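Local coordinates for protein glutamate--LysW ligase ArgX (Sulfolobus tokodaii, PDB 3VPB) that probably catalyses the ATP-dependent attachment of glutamate to the gamma-carboxyl of the C-terminal glutamate of the carrier protein LysW in arginine biosynthesis, at residues B[58-63]-B[79-84]; B[125-130]-B[247-252]; B[182-187]-B[225-230]. All blocks are in the same frame, centred on the assembly; numbering follows the deposited sequence.

Contact 1 of 3, residues B[58-63]-B[79-84]; sequences YRALYS and DVINVC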
# COMPACT_ATOMS: atom_id res chain seq x y z
N TYR B 58 -10.98 11.93 3.26
CA TYR B 58 -9.87 12.91 3.31
C TYR B 58 -10.15 14.16 2.48
O TYR B 58 -9.86 15.27 2.92
CB TYR B 58 -8.54 12.27 2.93
CG TYR B 58 -8.05 11.24 3.94
CD1 TYR B 58 -7.83 11.58 5.28
CD2 TYR B 58 -7.78 9.94 3.55
CE1 TYR B 58 -7.39 10.62 6.21
CE2 TYR B 58 -7.33 8.98 4.46
CZ TYR B 58 -7.13 9.33 5.77
OH TYR B 58 -6.68 8.36 6.65
N ARG B 59 -10.74 13.98 1.30
CA ARG B 59 -11.18 15.13 0.48
C ARG B 59 -12.24 15.96 1.19
O ARG B 59 -12.19 17.18 1.15
CB ARG B 59 -11.70 14.70 -0.89
CG ARG B 59 -10.63 14.17 -1.81
CD ARG B 59 -11.07 14.25 -3.25
NE ARG B 59 -10.03 13.69 -4.12
CZ ARG B 59 -10.20 12.61 -4.88
NH1 ARG B 59 -9.20 12.19 -5.63
NH2 ARG B 59 -11.39 11.98 -4.91
N ALA B 60 -13.18 15.30 1.88
CA ALA B 60 -14.18 16.01 2.66
C ALA B 60 -13.52 16.80 3.79
O ALA B 60 -13.84 17.98 4.01
CB ALA B 60 -15.24 15.02 3.23
N LEU B 61 -12.62 16.14 4.52
CA LEU B 61 -11.91 16.78 5.63
C LEU B 61 -11.12 17.99 5.18
O LEU B 61 -11.23 19.08 5.76
CB LEU B 61 -10.98 15.77 6.32
CG LEU B 61 -10.18 16.28 7.51
CD1 LEU B 61 -11.11 16.81 8.68
CD2 LEU B 61 -9.25 15.22 8.01
N TYR B 62 -10.36 17.83 4.11
CA TYR B 62 -9.44 18.89 3.71
C TYR B 62 -10.13 20.02 2.97
O TYR B 62 -9.75 21.19 3.17
CB TYR B 62 -8.26 18.33 2.89
CG TYR B 62 -7.39 17.38 3.67
CD1 TYR B 62 -6.86 16.24 3.08
CD2 TYR B 62 -7.13 17.59 5.02
CE1 TYR B 62 -6.07 15.37 3.83
CE2 TYR B 62 -6.34 16.73 5.77
CZ TYR B 62 -5.81 15.61 5.15
OH TYR B 62 -5.02 14.74 5.87
N SER B 63 -11.14 19.73 2.13
CA SER B 63 -11.86 20.81 1.45
C SER B 63 -12.56 21.67 2.50
O SER B 63 -12.56 22.89 2.39
CB SER B 63 -12.87 20.29 0.42
OG SER B 63 -13.81 19.38 0.99
N ASP B 79 -14.05 19.73 12.00
CA ASP B 79 -13.92 19.13 13.32
C ASP B 79 -14.90 17.96 13.44
O ASP B 79 -14.55 16.91 13.97
CB ASP B 79 -14.10 20.18 14.43
CG ASP B 79 -12.86 21.08 14.61
OD1 ASP B 79 -13.01 22.25 15.07
OD2 ASP B 79 -11.72 20.66 14.29
N VAL B 80 -16.09 18.11 12.87
CA VAL B 80 -17.11 17.06 12.86
C VAL B 80 -16.67 15.92 11.92
O VAL B 80 -16.75 14.74 12.27
CB VAL B 80 -18.46 17.63 12.41
CG1 VAL B 80 -19.46 16.52 12.14
CG2 VAL B 80 -19.01 18.61 13.50
N ILE B 81 -16.17 16.28 10.75
CA ILE B 81 -15.67 15.27 9.79
C ILE B 81 -14.57 14.39 10.43
O ILE B 81 -14.60 13.16 10.35
CB ILE B 81 -15.24 15.90 8.44
CG1 ILE B 81 -16.46 16.46 7.71
CG2 ILE B 81 -14.57 14.83 7.56
CD1 ILE B 81 -16.15 17.53 6.62
N ASN B 82 -13.61 15.03 11.10
CA ASN B 82 -12.49 14.33 11.75
C ASN B 82 -13.00 13.31 12.78
O ASN B 82 -12.59 12.13 12.78
CB ASN B 82 -11.59 15.38 12.42
CG ASN B 82 -10.10 15.23 12.06
OD1 ASN B 82 -9.67 14.31 11.37
ND2 ASN B 82 -9.30 16.16 12.56
N VAL B 83 -13.95 13.75 13.60
CA VAL B 83 -14.45 12.92 14.68
C VAL B 83 -15.42 11.83 14.18
O VAL B 83 -15.26 10.68 14.54
CB VAL B 83 -15.04 13.80 15.82
CG1 VAL B 83 -15.72 12.93 16.87
CG2 VAL B 83 -13.89 14.58 16.47
N CYS B 84 -16.38 12.18 13.31
CA CYS B 84 -17.36 11.19 12.84
C CYS B 84 -16.73 10.22 11.87
O CYS B 84 -17.15 9.07 11.78
CB CYS B 84 -18.52 11.86 12.13
SG CYS B 84 -19.55 12.76 13.20
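Leu-61 and Ile-81 bring two helices of the pre-ATP-grasp domain together, with Ala-60 and Asn-82 extending the contact by one residue each. The helices run nearly antiparallel, their segment axes 9.1 Å apart at an angle of 152°, and the backbones come nearest where the CA atoms of Leu-61 and Ile-81 lie 5.8 Å apart.

Ile-81 uses both of its branches. Its CG2 rests on the backbone of the other helix, 3.8 Å from CA of Leu-61, and also touches CB of that leucine. The longer branch goes the other way: with CG1 beside the backbone N (chi1 -67°) and CD1 extended beyond it, the methyl CD1 arrives 3.5 Å from the carbonyl O of Ala-60, and the methyl of Ala-60 lies a little farther off.

Leu-61 swings its CG trans to its own backbone N (chi1 -180°), which carries the isobutyl fork over to Asn-82. There both methyls lie over one face of the amide, CD2 3.5 Å from OD1 of Asn-82 and CD1 3.9 Å from its CG.

Ile-52 of strand 49-52 touches both Ala-60 and Ile-81. Neighbouring Arg-59 faces away from this contact, with salt bridges to Asp-8 and to Glu-48 of the LysW chain. Between the two helices, then, cohesion is van der Waals packing of aliphatic groups against backbone and an amide, depending on fit rather than on directional polar bonds.

Contact 2 of 3, residues B[125-130]-B[247-252]; sequences IDKPPI and VVNELN. With ZN (zinc ion), chain O; MG (magnesium ion), chain N; ADP (adenosine-5'-diphosphate), chain L.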
# COMPACT_ATOMS: atom_id res chain seq x y z
N ILE B 125 -16.59 -8.72 16.85
CA ILE B 125 -16.38 -7.94 15.63
C ILE B 125 -15.05 -7.19 15.73
O ILE B 125 -14.73 -6.65 16.75
CB ILE B 125 -17.56 -6.94 15.42
CG1 ILE B 125 -18.81 -7.74 15.03
CG2 ILE B 125 -17.22 -5.78 14.42
CD1 ILE B 125 -18.97 -8.04 13.51
N ASP B 126 -14.25 -7.23 14.68
CA ASP B 126 -13.00 -6.46 14.63
C ASP B 126 -13.10 -5.58 13.38
O ASP B 126 -13.22 -6.07 12.26
CB ASP B 126 -11.80 -7.40 14.55
CG ASP B 126 -10.46 -6.67 14.52
OD1 ASP B 126 -10.43 -5.49 14.10
OD2 ASP B 126 -9.41 -7.30 14.84
N LYS B 127 -13.10 -4.27 13.58
CA LYS B 127 -13.15 -3.36 12.44
C LYS B 127 -12.17 -2.22 12.64
O LYS B 127 -11.80 -1.91 13.78
CB LYS B 127 -14.58 -2.85 12.20
CG LYS B 127 -15.12 -2.00 13.37
CD LYS B 127 -16.65 -1.89 13.32
CE LYS B 127 -17.15 -1.08 14.52
NZ LYS B 127 -18.67 -1.19 14.60
N PRO B 128 -11.72 -1.61 11.54
CA PRO B 128 -10.79 -0.48 11.70
C PRO B 128 -11.57 0.81 12.01
O PRO B 128 -12.78 0.84 11.78
CB PRO B 128 -10.13 -0.38 10.33
CG PRO B 128 -10.47 -1.64 9.58
CD PRO B 128 -11.81 -2.09 10.14
N PRO B 129 -10.88 1.86 12.48
CA PRO B 129 -11.54 3.12 12.77
C PRO B 129 -11.97 3.90 11.54
O PRO B 129 -12.85 4.73 11.63
CB PRO B 129 -10.49 3.89 13.59
CG PRO B 129 -9.18 3.36 13.13
CD PRO B 129 -9.45 1.89 12.85
N ILE B 130 -11.32 3.66 10.41
CA ILE B 130 -11.72 4.31 9.18
C ILE B 130 -12.29 3.29 8.23
O ILE B 130 -11.92 2.11 8.26
CB ILE B 130 -10.58 5.11 8.49
CG1 ILE B 130 -9.28 4.29 8.44
CG2 ILE B 130 -10.37 6.44 9.20
CD1 ILE B 130 -8.17 4.99 7.66
N VAL B 247 -27.87 0.82 21.15
CA VAL B 247 -26.44 1.02 21.31
C VAL B 247 -25.99 1.77 20.06
O VAL B 247 -26.28 1.34 18.94
CB VAL B 247 -25.73 -0.37 21.43
CG1 VAL B 247 -24.26 -0.20 21.60
CG2 VAL B 247 -26.25 -1.16 22.62
N VAL B 248 -25.27 2.89 20.24
CA VAL B 248 -24.79 3.64 19.07
C VAL B 248 -23.51 3.01 18.55
O VAL B 248 -22.53 2.83 19.29
CB VAL B 248 -24.56 5.14 19.40
CG1 VAL B 248 -24.09 5.89 18.15
CG2 VAL B 248 -25.85 5.75 19.93
N ASN B 249 -23.54 2.64 17.27
CA ASN B 249 -22.42 2.01 16.62
C ASN B 249 -21.49 2.99 15.90
O ASN B 249 -20.27 2.83 15.93
CB ASN B 249 -22.95 0.97 15.65
CG ASN B 249 -21.88 0.10 15.06
OD1 ASN B 249 -20.87 -0.21 15.71
ND2 ASN B 249 -22.09 -0.33 13.82
N GLU B 250 -22.05 3.96 15.19
CA GLU B 250 -21.21 4.99 14.54
C GLU B 250 -22.05 6.17 14.10
O GLU B 250 -23.27 6.11 14.12
CB GLU B 250 -20.46 4.43 13.33
CG GLU B 250 -21.37 4.02 12.17
CD GLU B 250 -20.64 4.07 10.84
OE1 GLU B 250 -21.20 3.54 9.84
OE2 GLU B 250 -19.54 4.68 10.79
N LEU B 251 -21.36 7.23 13.70
CA LEU B 251 -21.98 8.36 13.03
C LEU B 251 -21.26 8.60 11.73
O LEU B 251 -20.11 8.20 11.61
CB LEU B 251 -21.93 9.63 13.90
CG LEU B 251 -22.95 9.65 15.05
CD1 LEU B 251 -22.35 9.04 16.31
CD2 LEU B 251 -23.46 11.04 15.32
N ASN B 252 -21.91 9.21 10.76
CA ASN B 252 -21.26 9.45 9.47
C ASN B 252 -21.41 10.89 9.04
O ASN B 252 -22.51 11.46 9.14
CB ASN B 252 -21.81 8.51 8.41
CG ASN B 252 -21.66 7.02 8.80
OD1 ASN B 252 -20.61 6.43 8.59
ND2 ASN B 252 -22.72 6.44 9.36
ZN ZN O . -19.75 4.24 8.44
MG MG N . -22.24 1.85 9.20
PB ADP L . -19.28 1.15 8.36
O1B ADP L . -18.82 2.53 8.65
O2B ADP L . -20.74 1.01 7.96
O3B ADP L . -18.38 0.33 7.48
PA ADP L . -20.23 -0.12 10.79
O1A ADP L . -19.52 -0.17 12.14
O2A ADP L . -21.53 0.62 10.58
O3A ADP L . -19.10 0.38 9.77
O5' ADP L . -20.45 -1.66 10.37
C5' ADP L . -21.12 -2.07 9.18
C4' ADP L . -22.15 -3.13 9.51
O4' ADP L . -21.50 -4.19 10.23
C3' ADP L . -23.22 -2.59 10.46
O3' ADP L . -24.32 -2.03 9.72
C2' ADP L . -23.64 -3.81 11.23
O2' ADP L . -24.58 -4.59 10.47
C1' ADP L . -22.36 -4.60 11.30
N9 ADP L . -21.66 -4.34 12.57
C8 ADP L . -20.62 -3.50 12.79
N7 ADP L . -20.24 -3.59 14.08
C5 ADP L . -21.03 -4.50 14.68
C6 ADP L . -21.19 -5.06 16.03
N6 ADP L . -20.35 -4.67 17.01
N1 ADP L . -22.13 -6.03 16.23
C2 ADP L . -22.95 -6.45 15.26
N3 ADP L . -22.88 -5.94 14.00
C4 ADP L . -21.96 -4.99 13.69
O HOH W 1 -23.60 0.36 8.51
O HOH W 2 -18.05 5.31 7.82
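Lys-127 and Asn-249 come from opposite directions and meet beside the nucleotide: the ammonium NZ of Lys-127 donates to OD1 of Asn-249 at 2.7 Å, in the carbonyl plane and on a lone pair. The same nitrogen reaches ADP twice, at N7 of the adenine (2.9 Å) and at O1A of the alpha-phosphate (2.8 Å), so one cation joins base, phosphate and asparagine. ND2 of Asn-249 adds a weak bond to O1A, and Ile-125 lays CG1 on the adenine, 3.7 Å from C6.

Next along the strand, Glu-250 bridges both metals through OE1, 2.1 Å from the magnesium ion and as far from the zinc ion; its OE2 also binds zinc, as does OD1 of Asn-252, so zinc here occupies the second magnesium site. The phosphates join in, O1B on zinc, O2A and O2B on magnesium, and Asp-237 also ligates the magnesium.

Farther out, Gln-167 bonds NZ of Lys-127, and Ser-235 holds ND2 of Asn-252. A classic beta bulge, with Asn-249 and Glu-250 set opposite Asp-237, lets both successive side chains point to the nucleotide. Strands 124-127 and 245-252 belong to the two ATP-grasp sheets that enclose the nucleotide, with helices 87-96 and 216-229 packed on the latter strand.

Contact 3 of 3, residues B[182-187]-B[225-230]; sequences IGEELL and AVSIVH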
# COMPACT_ATOMS: atom_id res chain seq x y z
N ILE B 182 -30.63 16.67 11.14
CA ILE B 182 -30.26 17.94 10.53
C ILE B 182 -30.42 19.00 11.61
O ILE B 182 -31.48 19.07 12.25
CB ILE B 182 -31.15 18.26 9.30
CG1 ILE B 182 -30.88 17.27 8.16
CG2 ILE B 182 -30.92 19.67 8.81
CD1 ILE B 182 -31.79 17.50 6.95
N GLY B 183 -29.37 19.79 11.83
CA GLY B 183 -29.37 20.83 12.87
C GLY B 183 -29.53 20.26 14.27
O GLY B 183 -30.11 20.92 15.14
N GLU B 184 -29.03 19.04 14.49
CA GLU B 184 -29.15 18.31 15.77
C GLU B 184 -30.59 17.94 16.17
O GLU B 184 -30.88 17.69 17.35
CB GLU B 184 -28.37 18.97 16.93
CG GLU B 184 -26.94 19.32 16.56
CD GLU B 184 -26.11 19.92 17.68
OE1 GLU B 184 -26.60 20.05 18.83
OE2 GLU B 184 -24.95 20.29 17.41
N GLU B 185 -31.48 17.93 15.19
CA GLU B 185 -32.85 17.44 15.40
C GLU B 185 -33.05 16.21 14.54
O GLU B 185 -32.60 16.17 13.41
CB GLU B 185 -33.89 18.48 15.00
CG GLU B 185 -33.81 19.76 15.84
CD GLU B 185 -35.12 20.51 15.88
OE1 GLU B 185 -35.49 20.96 16.99
OE2 GLU B 185 -35.78 20.68 14.82
N LEU B 186 -33.75 15.23 15.09
CA LEU B 186 -34.03 14.00 14.35
C LEU B 186 -34.89 14.24 13.10
O LEU B 186 -35.98 14.83 13.18
CB LEU B 186 -34.70 12.96 15.27
CG LEU B 186 -35.05 11.65 14.55
CD1 LEU B 186 -33.80 10.86 14.13
CD2 LEU B 186 -35.97 10.80 15.42
N LEU B 187 -34.42 13.76 11.95
CA LEU B 187 -35.21 13.82 10.72
C LEU B 187 -36.05 12.54 10.56
O LEU B 187 -37.24 12.59 10.18
CB LEU B 187 -34.30 14.03 9.50
CG LEU B 187 -34.98 14.13 8.13
CD1 LEU B 187 -35.78 15.46 8.00
CD2 LEU B 187 -33.98 13.97 7.00
N ALA B 225 -26.57 11.77 21.00
CA ALA B 225 -25.35 11.37 20.27
C ALA B 225 -24.87 12.46 19.30
O ALA B 225 -23.69 12.86 19.30
CB ALA B 225 -25.58 10.05 19.55
N VAL B 226 -25.80 12.97 18.51
CA VAL B 226 -25.52 14.06 17.58
C VAL B 226 -25.12 15.37 18.26
O VAL B 226 -24.32 16.14 17.71
CB VAL B 226 -26.72 14.31 16.64
CG1 VAL B 226 -26.40 15.41 15.66
CG2 VAL B 226 -27.06 13.02 15.89
N SER B 227 -25.71 15.65 19.42
CA SER B 227 -25.38 16.86 20.15
C SER B 227 -23.98 16.77 20.73
O SER B 227 -23.29 17.79 20.81
CB SER B 227 -26.39 17.11 21.27
OG SER B 227 -27.67 17.34 20.72
N ILE B 228 -23.56 15.58 21.13
CA ILE B 228 -22.21 15.39 21.65
C ILE B 228 -21.16 15.71 20.58
O ILE B 228 -20.15 16.36 20.87
CB ILE B 228 -22.02 13.95 22.20
CG1 ILE B 228 -22.75 13.81 23.53
CG2 ILE B 228 -20.53 13.61 22.41
CD1 ILE B 228 -23.07 12.35 23.85
N VAL B 229 -21.41 15.27 19.35
CA VAL B 229 -20.42 15.42 18.28
C VAL B 229 -20.61 16.70 17.47
O VAL B 229 -19.74 17.07 16.68
CB VAL B 229 -20.37 14.19 17.33
CG1 VAL B 229 -20.11 12.90 18.10
CG2 VAL B 229 -21.65 14.10 16.52
N HIS B 230 -21.74 17.37 17.66
CA HIS B 230 -22.08 18.64 17.00
C HIS B 230 -22.24 18.62 15.47
O HIS B 230 -21.95 19.60 14.80
CB HIS B 230 -21.12 19.76 17.44
CG HIS B 230 -21.22 20.08 18.89
ND1 HIS B 230 -20.24 19.75 19.80
CD2 HIS B 230 -22.20 20.69 19.61
CE1 HIS B 230 -20.60 20.14 21.01
NE2 HIS B 230 -21.78 20.72 20.92
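Glu-184 reaches from a beta hairpin to the C-terminal end of helix 216-229, against Val-226, Ser-227 and His-230. A type I' turn from Ile-182 to Glu-185 closes the hairpin of strands 175-182 and 185-193, part of the antiparallel ATP-grasp sheet on which the helix packs.

Ile-182 opens the turn, its N and O bonded to the backbone of Glu-185, and its side chain points away from helix 216-229 and packs on Lys-271 and Tyr-275 of helix 268-280. Gly-183 follows at positive phi and is joined by a backbone hydrogen bond to Glu-232, tying the turn to the chain just beyond the helix. Glu-184, also at positive phi, carries the contact. With CG beside the backbone N, its chi1 of -48° sets CG 4.0 Å from CG1 of Val-226, and the extended chain beyond takes the carboxylate on to the helix end. OE1 lies 3.5 Å from OG of Ser-227, whose hydroxyl is hydrogen-bonded to the carbonyl of Val-223.

Beyond the tip, Leu-186 and Leu-187 return to the sheet, packing on Cys-179 and Ile-180 of the adjoining strand. His-230, the first residue to leave the helix and itself at positive phi, has the carbonyl O of Ser-227 over one ring face, 3.2 Å above the plane. OE2 of Glu-184 lies 3.3 Å from CA of His-230 and comes to the imidazole edge, near the ring plane, 3.5 Å from CD2 of that histidine.

From the N terminus, contact 1 comes first, closing a short loop of 15 residues between helices 57-69 and 78-84 of the pre-ATP-grasp domain before either other contact opens. Contact 2 then spans 116 residues of the ATP-grasp region, from strand 124-127 to strand 245-252, and contact 3 lies wholly within that span, linking the hairpin at 182-187 to the end of helix 216-229. The three also meet in space. Leu-251 packs on Cys-84 and on Val-226 and Val-229, Tyr-58 touches Ile-130, and Val-80 lies against the backbone of Val-229 and His-230. The pre-ATP-grasp helix 78-84 is thereby joined to helix 216-229 and strand 245-252.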